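Local atomic coordinates of putative cytoplasmic protein (Salmonella typhimurium, PDB entry 2GK3), a protein that is of unknown function but forms a hexamer and probably has a fold related to class I glutamine amidotransferases. Residues Met131-Lys136 against Asp154-Val159; Leu148-Leu153 against Thr220-Ser225; Pro184-Tyr189 against Leu202-Asp207. All coordinates share one frame; numbering follows the deposited sequence.

Contact 1: Met131-Lys136 against Asp154-Val159; sequences MGIEAK and DGDDRV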
HETATM    1  N   MSE E 131      11.117 -18.745  11.551  1.00 27.97           N
HETATM    2  CA  MSE E 131      11.265 -18.183  10.200  1.00 29.01           C
HETATM    3  C   MSE E 131       9.971 -17.511   9.785  1.00 28.79           C
HETATM    4  O   MSE E 131       9.985 -16.390   9.303  1.00 29.35           O
HETATM    5  CB  MSE E 131      11.729 -19.232   9.163  1.00 29.92           C
HETATM    6  CG  MSE E 131      13.150 -19.677   9.368  1.00 30.29           C
HETATM    7 SE   MSE E 131      14.425 -18.160   9.103  1.00 42.38          SE
HETATM    8  CE  MSE E 131      15.225 -18.815   7.410  1.00 33.59           C
ATOM      9  N   GLY E 132       8.857 -18.209   9.983  1.00 28.49           N
ATOM     10  CA  GLY E 132       7.531 -17.669   9.743  1.00 28.03           C
ATOM     11  C   GLY E 132       7.139 -17.477   8.294  1.00 28.27           C
ATOM     12  O   GLY E 132       7.767 -18.023   7.373  1.00 28.57           O
ATOM     13  N   ILE E 133       6.088 -16.691   8.093  1.00 28.47           N
ATOM     14  CA  ILE E 133       5.541 -16.474   6.751  1.00 29.21           C
ATOM     15  C   ILE E 133       6.552 -15.789   5.830  1.00 29.30           C
ATOM     16  O   ILE E 133       7.141 -14.752   6.184  1.00 29.51           O
ATOM     17  CB  ILE E 133       4.151 -15.728   6.738  1.00 28.97           C
ATOM     18  CG1 ILE E 133       3.520 -15.864   5.331  1.00 28.89           C
ATOM     19  CG2 ILE E 133       4.295 -14.267   7.238  1.00 27.72           C
ATOM     20  CD1 ILE E 133       2.069 -15.529   5.225  1.00 29.65           C
ATOM     21  N   GLU E 134       6.748 -16.399   4.661  1.00 28.96           N
ATOM     22  CA  GLU E 134       7.792 -15.998   3.719  1.00 29.31           C
ATOM     23  C   GLU E 134       9.202 -15.878   4.343  1.00 28.59           C
ATOM     24  O   GLU E 134      10.067 -15.215   3.784  1.00 28.75           O
ATOM     25  CB  GLU E 134       7.403 -14.704   2.999  1.00 29.16           C
ATOM     26  CG  GLU E 134       6.116 -14.775   2.148  1.00 30.55           C
ATOM     27  CD  GLU E 134       5.832 -13.460   1.415  1.00 31.81           C
ATOM     28  OE1 GLU E 134       4.631 -13.155   1.161  1.00 33.27           O
ATOM     29  OE2 GLU E 134       6.814 -12.714   1.102  1.00 35.24           O
ATOM     30  N   ALA E 135       9.427 -16.523   5.485  1.00 28.13           N
ATOM     31  CA  ALA E 135      10.729 -16.480   6.206  1.00 27.42           C
ATOM     32  C   ALA E 135      11.111 -15.067   6.706  1.00 27.38           C
ATOM     33  O   ALA E 135      12.288 -14.759   6.895  1.00 27.66           O
ATOM     34  CB  ALA E 135      11.866 -17.105   5.350  1.00 26.71           C
ATOM     35  N   LYS E 136      10.107 -14.225   6.927  1.00 26.87           N
ATOM     36  CA  LYS E 136      10.319 -12.831   7.307  1.00 26.49           C
ATOM     37  C   LYS E 136      10.861 -12.639   8.724  1.00 25.73           C
ATOM     38  O   LYS E 136      11.601 -11.660   8.976  1.00 25.38           O
ATOM     39  CB  LYS E 136       9.003 -12.045   7.179  1.00 26.80           C
ATOM     40  CG  LYS E 136       8.623 -11.677   5.741  1.00 28.93           C
ATOM     41  CD  LYS E 136       7.245 -11.051   5.701  1.00 29.92           C
ATOM     42  CE  LYS E 136       6.799 -10.765   4.275  1.00 32.65           C
ATOM     43  NZ  LYS E 136       7.433  -9.528   3.765  1.00 33.18           N
ATOM     44  N   ASP E 154      15.247 -23.430   6.455  1.00 30.59           N
ATOM     45  CA  ASP E 154      15.894 -22.409   5.616  1.00 31.64           C
ATOM     46  C   ASP E 154      14.933 -21.473   4.875  1.00 30.64           C
ATOM     47  O   ASP E 154      15.354 -20.475   4.310  1.00 31.98           O
ATOM     48  CB  ASP E 154      16.846 -23.069   4.612  1.00 32.17           C
ATOM     49  CG  ASP E 154      17.989 -23.793   5.295  1.00 36.09           C
ATOM     50  OD1 ASP E 154      18.580 -23.219   6.253  1.00 39.25           O
ATOM     51  OD2 ASP E 154      18.292 -24.941   4.884  1.00 39.32           O
ATOM     52  N   GLY E 155      13.650 -21.778   4.882  1.00 29.50           N
ATOM     53  CA  GLY E 155      12.651 -20.873   4.332  1.00 28.81           C
ATOM     54  C   GLY E 155      11.437 -20.790   5.243  1.00 28.51           C
ATOM     55  O   GLY E 155      11.525 -21.016   6.464  1.00 27.68           O
ATOM     56  N   ASP E 156      10.306 -20.450   4.634  1.00 27.77           N
ATOM     57  CA  ASP E 156       9.013 -20.415   5.302  1.00 27.10           C
ATOM     58  C   ASP E 156       8.787 -21.762   5.975  1.00 27.12           C
ATOM     59  O   ASP E 156       8.907 -22.822   5.334  1.00 26.37           O
ATOM     60  CB  ASP E 156       7.918 -20.127   4.260  1.00 26.94           C
ATOM     61  CG  ASP E 156       6.554 -19.886   4.882  1.00 26.28           C
ATOM     62  OD1 ASP E 156       6.209 -20.554   5.887  1.00 23.95           O
ATOM     63  OD2 ASP E 156       5.820 -19.029   4.325  1.00 26.74           O
ATOM     64  N   ASP E 157       8.457 -21.700   7.267  1.00 26.92           N
ATOM     65  CA  ASP E 157       8.466 -22.868   8.146  1.00 26.93           C
ATOM     66  C   ASP E 157       7.086 -23.194   8.724  1.00 27.02           C
ATOM     67  O   ASP E 157       6.969 -24.005   9.646  1.00 27.31           O
ATOM     68  CB  ASP E 157       9.521 -22.690   9.261  1.00 27.00           C
ATOM     69  CG  ASP E 157       9.200 -21.544  10.207  1.00 28.99           C
ATOM     70  OD1 ASP E 157       8.173 -20.847   9.997  1.00 29.46           O
ATOM     71  OD2 ASP E 157       9.963 -21.346  11.182  1.00 30.71           O
ATOM     72  N   ARG E 158       6.059 -22.533   8.190  1.00 26.82           N
ATOM     73  CA  ARG E 158       4.684 -22.751   8.590  1.00 27.19           C
ATOM     74  C   ARG E 158       4.215 -24.131   8.134  1.00 27.60           C
ATOM     75  O   ARG E 158       4.499 -24.570   7.010  1.00 26.59           O
ATOM     76  CB  ARG E 158       3.740 -21.738   7.915  1.00 27.43           C
ATOM     77  CG  ARG E 158       3.796 -20.314   8.406  1.00 26.93           C
ATOM     78  CD  ARG E 158       2.932 -19.402   7.506  1.00 26.48           C
ATOM     79  NE  ARG E 158       3.326 -19.463   6.089  1.00 26.11           N
ATOM     80  CZ  ARG E 158       2.505 -19.659   5.052  1.00 24.53           C
ATOM     81  NH1 ARG E 158       1.193 -19.782   5.216  1.00 24.58           N
ATOM     82  NH2 ARG E 158       3.001 -19.671   3.828  1.00 21.75           N
ATOM     83  N   VAL E 159       3.492 -24.798   9.028  1.00 28.01           N
ATOM     84  CA  VAL E 159       2.673 -25.923   8.662  1.00 27.83           C
ATOM     85  C   VAL E 159       1.248 -25.473   8.920  1.00 28.16           C
ATOM     86  O   VAL E 159       0.862 -25.206  10.058  1.00 28.19           O
ATOM     87  CB  VAL E 159       3.051 -27.193   9.469  1.00 28.44           C
ATOM     88  CG1 VAL E 159       2.031 -28.347   9.203  1.00 26.46           C
ATOM     89  CG2 VAL E 159       4.501 -27.624   9.125  1.00 27.12           C
TER

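Contact 2: Leu148-Leu153 against Thr220-Ser225; sequences LPVIML and TACFMS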
ATOM      1  N   LEU E 148      18.498 -20.639  20.904  1.00 28.44           N
ATOM      2  CA  LEU E 148      17.231 -21.403  20.949  1.00 28.45           C
ATOM      3  C   LEU E 148      17.480 -22.908  20.972  1.00 28.49           C
ATOM      4  O   LEU E 148      18.476 -23.371  20.419  1.00 28.06           O
ATOM      5  CB  LEU E 148      16.288 -21.006  19.791  1.00 27.90           C
ATOM      6  CG  LEU E 148      16.013 -19.497  19.648  1.00 27.82           C
ATOM      7  CD1 LEU E 148      15.238 -19.233  18.373  1.00 25.63           C
ATOM      8  CD2 LEU E 148      15.305 -18.857  20.887  1.00 25.04           C
ATOM      9  N   PRO E 149      16.593 -23.679  21.639  1.00 28.70           N
ATOM     10  CA  PRO E 149      16.818 -25.122  21.716  1.00 28.76           C
ATOM     11  C   PRO E 149      16.300 -25.899  20.490  1.00 29.16           C
ATOM     12  O   PRO E 149      16.132 -27.125  20.549  1.00 29.34           O
ATOM     13  CB  PRO E 149      16.048 -25.508  22.976  1.00 28.23           C
ATOM     14  CG  PRO E 149      14.907 -24.585  22.992  1.00 27.97           C
ATOM     15  CD  PRO E 149      15.388 -23.286  22.389  1.00 28.36           C
ATOM     16  N   VAL E 150      16.030 -25.183  19.402  1.00 29.87           N
ATOM     17  CA  VAL E 150      15.609 -25.799  18.137  1.00 29.71           C
ATOM     18  C   VAL E 150      16.466 -25.281  16.979  1.00 29.74           C
ATOM     19  O   VAL E 150      17.087 -24.213  17.069  1.00 29.92           O
ATOM     20  CB  VAL E 150      14.088 -25.577  17.832  1.00 30.38           C
ATOM     21  CG1 VAL E 150      13.216 -26.189  18.918  1.00 30.28           C
ATOM     22  CG2 VAL E 150      13.747 -24.079  17.611  1.00 29.49           C
ATOM     23  N   ILE E 151      16.500 -26.037  15.886  1.00 29.33           N
ATOM     24  CA  ILE E 151      17.172 -25.584  14.656  1.00 28.39           C
ATOM     25  C   ILE E 151      16.051 -25.311  13.674  1.00 27.78           C
ATOM     26  O   ILE E 151      15.148 -26.126  13.528  1.00 28.42           O
ATOM     27  CB  ILE E 151      18.171 -26.649  14.134  1.00 28.44           C
ATOM     28  CG1 ILE E 151      19.382 -26.733  15.073  1.00 29.17           C
ATOM     29  CG2 ILE E 151      18.636 -26.337  12.703  1.00 27.17           C
ATOM     30  CD1 ILE E 151      20.087 -28.079  15.018  1.00 31.59           C
HETATM   31  N   MSE E 152      16.077 -24.148  13.043  1.00 26.98           N
HETATM   32  CA  MSE E 152      15.001 -23.726  12.163  1.00 25.72           C
HETATM   33  C   MSE E 152      15.167 -24.236  10.728  1.00 27.35           C
HETATM   34  O   MSE E 152      16.226 -24.754  10.365  1.00 27.12           O
HETATM   35  CB  MSE E 152      14.914 -22.198  12.163  1.00 25.76           C
HETATM   36  CG  MSE E 152      13.916 -21.625  13.194  1.00 25.40           C
HETATM   37 SE   MSE E 152      14.474 -19.876  13.731  0.50 20.28          SE
HETATM   38  CE  MSE E 152      14.220 -18.985  12.118  1.00 29.72           C
ATOM     39  N   LEU E 153      14.130 -24.068   9.913  1.00 28.41           N
ATOM     40  CA  LEU E 153      14.228 -24.363   8.468  1.00 29.87           C
ATOM     41  C   LEU E 153      14.917 -23.212   7.722  1.00 30.15           C
ATOM     42  O   LEU E 153      15.166 -22.159   8.302  1.00 30.74           O
ATOM     43  CB  LEU E 153      12.842 -24.661   7.865  1.00 29.53           C
ATOM     44  CG  LEU E 153      11.958 -25.723   8.541  1.00 30.14           C
ATOM     45  CD1 LEU E 153      10.674 -25.970   7.731  1.00 32.23           C
ATOM     46  CD2 LEU E 153      12.691 -27.046   8.775  1.00 31.88           C
ATOM     47  N   THR E 220      15.792 -22.122  28.405  1.00 31.81           N
ATOM     48  CA  THR E 220      15.127 -21.771  27.179  1.00 31.23           C
ATOM     49  C   THR E 220      13.927 -22.668  26.903  1.00 30.78           C
ATOM     50  O   THR E 220      13.846 -23.804  27.387  1.00 30.69           O
ATOM     51  CB  THR E 220      16.119 -21.786  25.995  1.00 31.40           C
ATOM     52  OG1 THR E 220      16.661 -23.106  25.834  1.00 32.23           O
ATOM     53  CG2 THR E 220      17.261 -20.787  26.245  1.00 30.02           C
ATOM     54  N   ALA E 221      12.984 -22.126  26.142  1.00 29.63           N
ATOM     55  CA  ALA E 221      11.784 -22.843  25.785  1.00 29.34           C
ATOM     56  C   ALA E 221      11.262 -22.334  24.443  1.00 29.58           C
ATOM     57  O   ALA E 221      11.423 -21.152  24.083  1.00 28.97           O
ATOM     58  CB  ALA E 221      10.725 -22.697  26.858  1.00 29.13           C
ATOM     59  N   CYS E 222      10.664 -23.242  23.688  1.00 28.90           N
ATOM     60  CA  CYS E 222      10.045 -22.847  22.432  1.00 29.90           C
ATOM     61  C   CYS E 222       8.696 -23.523  22.378  1.00 29.28           C
ATOM     62  O   CYS E 222       8.598 -24.723  22.632  1.00 29.94           O
ATOM     63  CB  CYS E 222      10.904 -23.263  21.226  1.00 29.16           C
ATOM     64  SG  CYS E 222      12.388 -22.265  20.972  1.00 33.40           S
ATOM     65  N   PHE E 223       7.661 -22.750  22.077  1.00 28.56           N
ATOM     66  CA  PHE E 223       6.368 -23.322  21.828  1.00 28.12           C
ATOM     67  C   PHE E 223       6.069 -23.050  20.372  1.00 27.84           C
ATOM     68  O   PHE E 223       6.025 -21.894  19.959  1.00 28.47           O
ATOM     69  CB  PHE E 223       5.295 -22.720  22.746  1.00 27.75           C
ATOM     70  CG  PHE E 223       3.959 -23.385  22.605  1.00 27.21           C
ATOM     71  CD1 PHE E 223       3.688 -24.575  23.284  1.00 26.60           C
ATOM     72  CD2 PHE E 223       2.987 -22.846  21.777  1.00 26.33           C
ATOM     73  CE1 PHE E 223       2.460 -25.220  23.147  1.00 27.32           C
ATOM     74  CE2 PHE E 223       1.745 -23.472  21.641  1.00 27.45           C
ATOM     75  CZ  PHE E 223       1.479 -24.665  22.328  1.00 27.12           C
HETATM   76  N   MSE E 224       5.856 -24.110  19.595  1.00 27.70           N
HETATM   77  CA  MSE E 224       6.002 -24.010  18.130  1.00 27.38           C
HETATM   78  C   MSE E 224       4.756 -23.542  17.431  1.00 27.88           C
HETATM   79  O   MSE E 224       4.788 -23.188  16.254  1.00 28.44           O
HETATM   80  CB  MSE E 224       6.505 -25.331  17.514  1.00 26.76           C
HETATM   81  CG  MSE E 224       7.854 -25.811  18.040  1.00 24.82           C
HETATM   82 SE   MSE E 224       9.307 -24.498  18.067  0.50 22.02          SE
HETATM   83  CE  MSE E 224       9.998 -25.294  19.661  0.50 25.42           C
ATOM     84  N   SER E 225       3.643 -23.563  18.149  1.00 28.75           N
ATOM     85  CA  SER E 225       2.407 -23.002  17.626  1.00 29.21           C
ATOM     86  C   SER E 225       2.131 -21.683  18.356  1.00 30.10           C
ATOM     87  O   SER E 225       2.964 -21.193  19.132  1.00 30.48           O
ATOM     88  CB  SER E 225       1.259 -24.000  17.786  1.00 28.93           C
ATOM     89  OG  SER E 225       0.090 -23.527  17.164  1.00 27.53           O
TER

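Contact 3: Pro184-Tyr189 against Leu202-Asp207; sequences PVFLGY and LTINND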
ATOM      1  N   PRO E 184      -5.771 -30.048  23.219  1.00 36.81           N
ATOM      2  CA  PRO E 184      -6.602 -29.418  22.202  1.00 36.24           C
ATOM      3  C   PRO E 184      -6.039 -29.475  20.782  1.00 36.02           C
ATOM      4  O   PRO E 184      -4.910 -29.902  20.559  1.00 36.39           O
ATOM      5  CB  PRO E 184      -6.693 -27.957  22.667  1.00 36.36           C
ATOM      6  CG  PRO E 184      -5.590 -27.772  23.676  1.00 36.45           C
ATOM      7  CD  PRO E 184      -4.922 -29.082  23.938  1.00 36.37           C
ATOM      8  N   VAL E 185      -6.837 -28.995  19.842  1.00 35.42           N
ATOM      9  CA  VAL E 185      -6.481 -28.901  18.449  1.00 34.65           C
ATOM     10  C   VAL E 185      -5.838 -27.529  18.140  1.00 33.95           C
ATOM     11  O   VAL E 185      -6.174 -26.511  18.765  1.00 34.10           O
ATOM     12  CB  VAL E 185      -7.748 -29.223  17.600  1.00 34.84           C
ATOM     13  CG1 VAL E 185      -7.755 -28.541  16.253  1.00 35.58           C
ATOM     14  CG2 VAL E 185      -7.909 -30.760  17.459  1.00 35.76           C
ATOM     15  N   PHE E 186      -4.888 -27.537  17.199  1.00 32.83           N
ATOM     16  CA  PHE E 186      -4.186 -26.358  16.696  1.00 31.17           C
ATOM     17  C   PHE E 186      -4.329 -26.339  15.203  1.00 30.82           C
ATOM     18  O   PHE E 186      -4.409 -27.404  14.579  1.00 31.42           O
ATOM     19  CB  PHE E 186      -2.700 -26.419  17.041  1.00 30.68           C
ATOM     20  CG  PHE E 186      -2.441 -26.400  18.493  1.00 30.28           C
ATOM     21  CD1 PHE E 186      -2.566 -27.572  19.246  1.00 28.15           C
ATOM     22  CD2 PHE E 186      -2.123 -25.201  19.129  1.00 29.93           C
ATOM     23  CE1 PHE E 186      -2.381 -27.562  20.615  1.00 27.83           C
ATOM     24  CE2 PHE E 186      -1.934 -25.166  20.498  1.00 29.90           C
ATOM     25  CZ  PHE E 186      -2.062 -26.347  21.252  1.00 29.40           C
ATOM     26  N   LEU E 187      -4.351 -25.141  14.619  1.00 29.96           N
ATOM     27  CA  LEU E 187      -4.605 -25.009  13.185  1.00 29.13           C
ATOM     28  C   LEU E 187      -3.318 -24.781  12.371  1.00 28.54           C
ATOM     29  O   LEU E 187      -3.352 -24.482  11.173  1.00 27.77           O
ATOM     30  CB  LEU E 187      -5.685 -23.945  12.939  1.00 29.17           C
ATOM     31  CG  LEU E 187      -7.176 -24.376  12.831  1.00 30.72           C
ATOM     32  CD1 LEU E 187      -7.571 -25.668  13.534  1.00 30.02           C
ATOM     33  CD2 LEU E 187      -8.108 -23.295  13.255  1.00 29.57           C
ATOM     34  N   GLY E 188      -2.177 -24.963  13.032  1.00 28.27           N
ATOM     35  CA  GLY E 188      -0.896 -24.661  12.415  1.00 27.54           C
ATOM     36  C   GLY E 188       0.218 -24.505  13.423  1.00 27.49           C
ATOM     37  O   GLY E 188      -0.032 -24.406  14.623  1.00 27.04           O
ATOM     38  N   TYR E 189       1.453 -24.509  12.922  1.00 27.10           N
ATOM     39  CA  TYR E 189       2.644 -24.387  13.752  1.00 27.34           C
ATOM     40  C   TYR E 189       3.861 -24.084  12.884  1.00 27.22           C
ATOM     41  O   TYR E 189       3.816 -24.270  11.660  1.00 27.13           O
ATOM     42  CB  TYR E 189       2.870 -25.655  14.605  1.00 27.57           C
ATOM     43  CG  TYR E 189       3.159 -26.927  13.806  1.00 27.24           C
ATOM     44  CD1 TYR E 189       4.468 -27.385  13.646  1.00 27.30           C
ATOM     45  CD2 TYR E 189       2.123 -27.674  13.245  1.00 27.81           C
ATOM     46  CE1 TYR E 189       4.748 -28.555  12.943  1.00 28.25           C
ATOM     47  CE2 TYR E 189       2.381 -28.853  12.537  1.00 29.38           C
ATOM     48  CZ  TYR E 189       3.699 -29.289  12.387  1.00 29.37           C
ATOM     49  OH  TYR E 189       3.971 -30.434  11.667  1.00 28.72           O
ATOM     50  N   LEU E 202       6.214 -31.999  24.148  1.00 31.83           N
ATOM     51  CA  LEU E 202       4.958 -32.142  23.422  1.00 32.29           C
ATOM     52  C   LEU E 202       5.272 -32.124  21.943  1.00 32.47           C
ATOM     53  O   LEU E 202       6.225 -31.466  21.514  1.00 33.14           O
ATOM     54  CB  LEU E 202       4.005 -30.969  23.721  1.00 32.52           C
ATOM     55  CG  LEU E 202       3.452 -30.649  25.128  1.00 32.84           C
ATOM     56  CD1 LEU E 202       2.446 -29.498  25.033  1.00 30.18           C
ATOM     57  CD2 LEU E 202       2.798 -31.886  25.764  1.00 32.31           C
ATOM     58  N   THR E 203       4.459 -32.817  21.159  1.00 32.24           N
ATOM     59  CA  THR E 203       4.632 -32.844  19.710  1.00 32.33           C
ATOM     60  C   THR E 203       3.311 -32.520  19.036  1.00 32.10           C
ATOM     61  O   THR E 203       2.247 -32.549  19.652  1.00 31.54           O
ATOM     62  CB  THR E 203       5.076 -34.224  19.207  1.00 32.28           C
ATOM     63  OG1 THR E 203       4.089 -35.176  19.607  1.00 34.94           O
ATOM     64  CG2 THR E 203       6.455 -34.640  19.778  1.00 31.49           C
ATOM     65  N   ILE E 204       3.395 -32.239  17.747  1.00 31.84           N
ATOM     66  CA  ILE E 204       2.249 -31.895  16.957  1.00 31.85           C
ATOM     67  C   ILE E 204       2.596 -32.462  15.585  1.00 32.45           C
ATOM     68  O   ILE E 204       3.672 -32.167  15.073  1.00 32.86           O
ATOM     69  CB  ILE E 204       2.072 -30.333  16.964  1.00 31.96           C
ATOM     70  CG1 ILE E 204       0.742 -29.897  16.340  1.00 31.45           C
ATOM     71  CG2 ILE E 204       3.299 -29.600  16.358  1.00 29.82           C
ATOM     72  CD1 ILE E 204       0.454 -28.386  16.508  1.00 31.87           C
ATOM     73  N   ASN E 205       1.750 -33.332  15.028  1.00 33.31           N
ATOM     74  CA  ASN E 205       2.017 -33.942  13.701  1.00 34.47           C
ATOM     75  C   ASN E 205       3.394 -34.617  13.691  1.00 34.82           C
ATOM     76  O   ASN E 205       4.113 -34.624  12.686  1.00 35.22           O
ATOM     77  CB  ASN E 205       1.916 -32.866  12.614  1.00 34.72           C
ATOM     78  CG  ASN E 205       1.880 -33.434  11.202  1.00 36.66           C
ATOM     79  OD1 ASN E 205       1.377 -34.543  10.965  1.00 36.23           O
ATOM     80  ND2 ASN E 205       2.399 -32.649  10.240  1.00 36.68           N
ATOM     81  N   ASN E 206       3.759 -35.160  14.849  1.00 35.00           N
ATOM     82  CA  ASN E 206       5.071 -35.754  15.080  1.00 35.44           C
ATOM     83  C   ASN E 206       6.263 -34.773  15.030  1.00 35.11           C
ATOM     84  O   ASN E 206       7.410 -35.192  15.175  1.00 35.98           O
ATOM     85  CB  ASN E 206       5.292 -36.995  14.183  1.00 35.37           C
ATOM     86  CG  ASN E 206       4.214 -38.068  14.393  1.00 35.59           C
ATOM     87  OD1 ASN E 206       3.961 -38.508  15.516  1.00 35.07           O
ATOM     88  ND2 ASN E 206       3.567 -38.468  13.315  1.00 35.34           N
ATOM     89  N   ASP E 207       6.002 -33.479  14.851  1.00 33.89           N
ATOM     90  CA  ASP E 207       7.078 -32.475  14.944  1.00 32.82           C
ATOM     91  C   ASP E 207       7.129 -31.960  16.387  1.00 31.70           C
ATOM     92  O   ASP E 207       6.147 -32.072  17.111  1.00 31.42           O
ATOM     93  CB  ASP E 207       6.844 -31.302  13.995  1.00 32.61           C
ATOM     94  CG  ASP E 207       7.141 -31.635  12.544  1.00 33.30           C
ATOM     95  OD1 ASP E 207       8.211 -32.217  12.240  1.00 33.23           O
ATOM     96  OD2 ASP E 207       6.302 -31.267  11.691  1.00 35.39           O
TER

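Contact 1: Met131-Lys136 against Asp154-Val159
Asp156 and Asp157 turn their carboxylates onto the backbone of Met131-Glu134, a loop in this protein of the glutamine amidotransferase-like family. The contact joins that loop, which follows strand 120-124, to the approach into strand 158-161. An Asx turn shapes the second segment, because Asp156 OD1 accepts from Arg158 N.

Three backbone N-H groups supply the bonds across the contact. Met131 N gives to Asp157 OD2 at 2.9 Å, and Gly132 N gives to Asp157 OD1 at 2.7 Å. Both donors meet the carboxylate from above its plane. The chi1 of Asp157, 65°, sets CG between backbone N and carbonyl carbon and brings both oxygens to the loop. Glu134 N reaches Asp156 OD2 at 2.8 Å, 59° out of the carboxylate plane. A CA-H...O contact from Asp156 CA to Gly132 O adds to these.

Asp156 takes the charged contact. Arg158 holds it side-on, and its NH2 lies 2.9 Å from Asp156 OD2 in a salt bridge. OD2 thus has three donors: Glu134 N, Arg158 NE and Arg158 NH2. This should stabilise the ionised carboxylate. Arg158 NH1 turns to Glu160 and to Asn89 of a second subunit. Glu134 pairs with Lys136 of that subunit, so the loop also belongs to the hexamer interface.

Carbon contacts fill in around these bonds. Ala135 CB rests on Gly155 C at 3.7 Å. Met131, a selenomethionine, lays CB 3.2 Å from Gly155 O and CE against Asp154 O. Ile133 CG1 lies over one face of the Arg158 guanidinium, 3.6 Å above its plane and offset toward the rim.

Contact 2: Leu148-Leu153 against Thr220-Ser225
Pro149 sets CD 3.5 Å from Cys222 SG. This is in the tight part of the contact. Pro149 and Thr220 slide past each other in opposite directions, with Pro149 CG 3.7 Å from Thr220 OG1. Beyond the cysteine, Val150 CG1 and CE of Met224, a selenomethionine, meet tip to tip at 3.4 Å, closer than usual for two carbons. The Met224 chain folds at chi2 (-49°), and this bend helps carry CE toward the valine.

The segment around strand 150-151 meets strand 218-223 and the residues after it mainly through side chains. In this chain of the glutamine amidotransferase-like family, strand 218-223 lies in a mixed sheet, parallel to 120-124 and antiparallel to 207-215. Strand 150-151 pairs instead with 185-194. Its segment packs over Thr220, Cys222 and Met224, with Ala221 pointing away.

The looser part lies around this centre. Val150 CG2 is 4.1 Å from Cys222 SG, so the sulfur touches both Pro149 and Val150. Leu148 CB stays 4.3 Å from Cys222 SG. All seven touching residues are buried. Solvent is met farther along the first segment, where Ile151 is exposed and makes no contact with 220-225.

Contact 3: Pro184-Tyr189 against Leu202-Asp207
The Tyr189 ring has Ile204 CG2 over the centre of one face, and Asp207 OD2 at its edge, in plane. The methyl makes a CH-pi contact, 3.6 Å from CG2 to the Tyr189 ring centroid and only 8° off the ring normal. The Tyr189 ring and the Asp207 carboxylate planes are 54° apart. Toward the Asn205 amide the ring is steeply turned.

The delta methyl of Ile204 continues the apolar contact. Ile204 CD1 lies 3.7 Å from Tyr189 CD2 and 3.8 Å from Phe186 CB. CG1 is anti to the backbone N (chi1 -170°), which extends CD1 between the two aromatic residues.

Two residues of the second segment hold the phenol oxygen. Tyr189 OH gives a very short bond, 2.5 Å, to Asp207 OD2. Asn205 ND2 gives to Tyr189 OH at 3.1 Å, and the oxygen lies close to the amide plane. Asn205 and Asp207 belong to a type I' turn from Ile204 to Asp207, which closes the hairpin of strands 199-204 and 207-215. Tyr189 follows the corner at Leu187 in strand 185-194, so its side chain ties that strand to the hairpin turn.

Gln191 NE2 is a second donor to Asp207 OD2. The phenol both gives and accepts, which should set the direction of its hydroxyl and bridge Asn205 to Asp207, while Ile204 on the ring face probably limits rotation of the ring.

How the contacts relate
Contact 2 lies deepest, and its touching residues are all buried. Contact 1 is partly buried and reaches neighbouring subunits. Contact 3 is mostly buried but has the exposed Asn205 at its rim, and it too touches the second subunit. The chemistry follows these places: contact 2 is almost wholly apolar, contact 1 rests on carboxylates and backbone N-H groups, and contact 3 joins an aromatic face to a polar turn. Strand 185-194 links them. It supplies Tyr189 to contact 3, pairs with strand 150-151 of contact 2, and pairs with strand 158-161 of contact 1. Met131 of contact 1 packs on Met152 of 148-153, and Ser225 of 220-225 reaches Gly188 O.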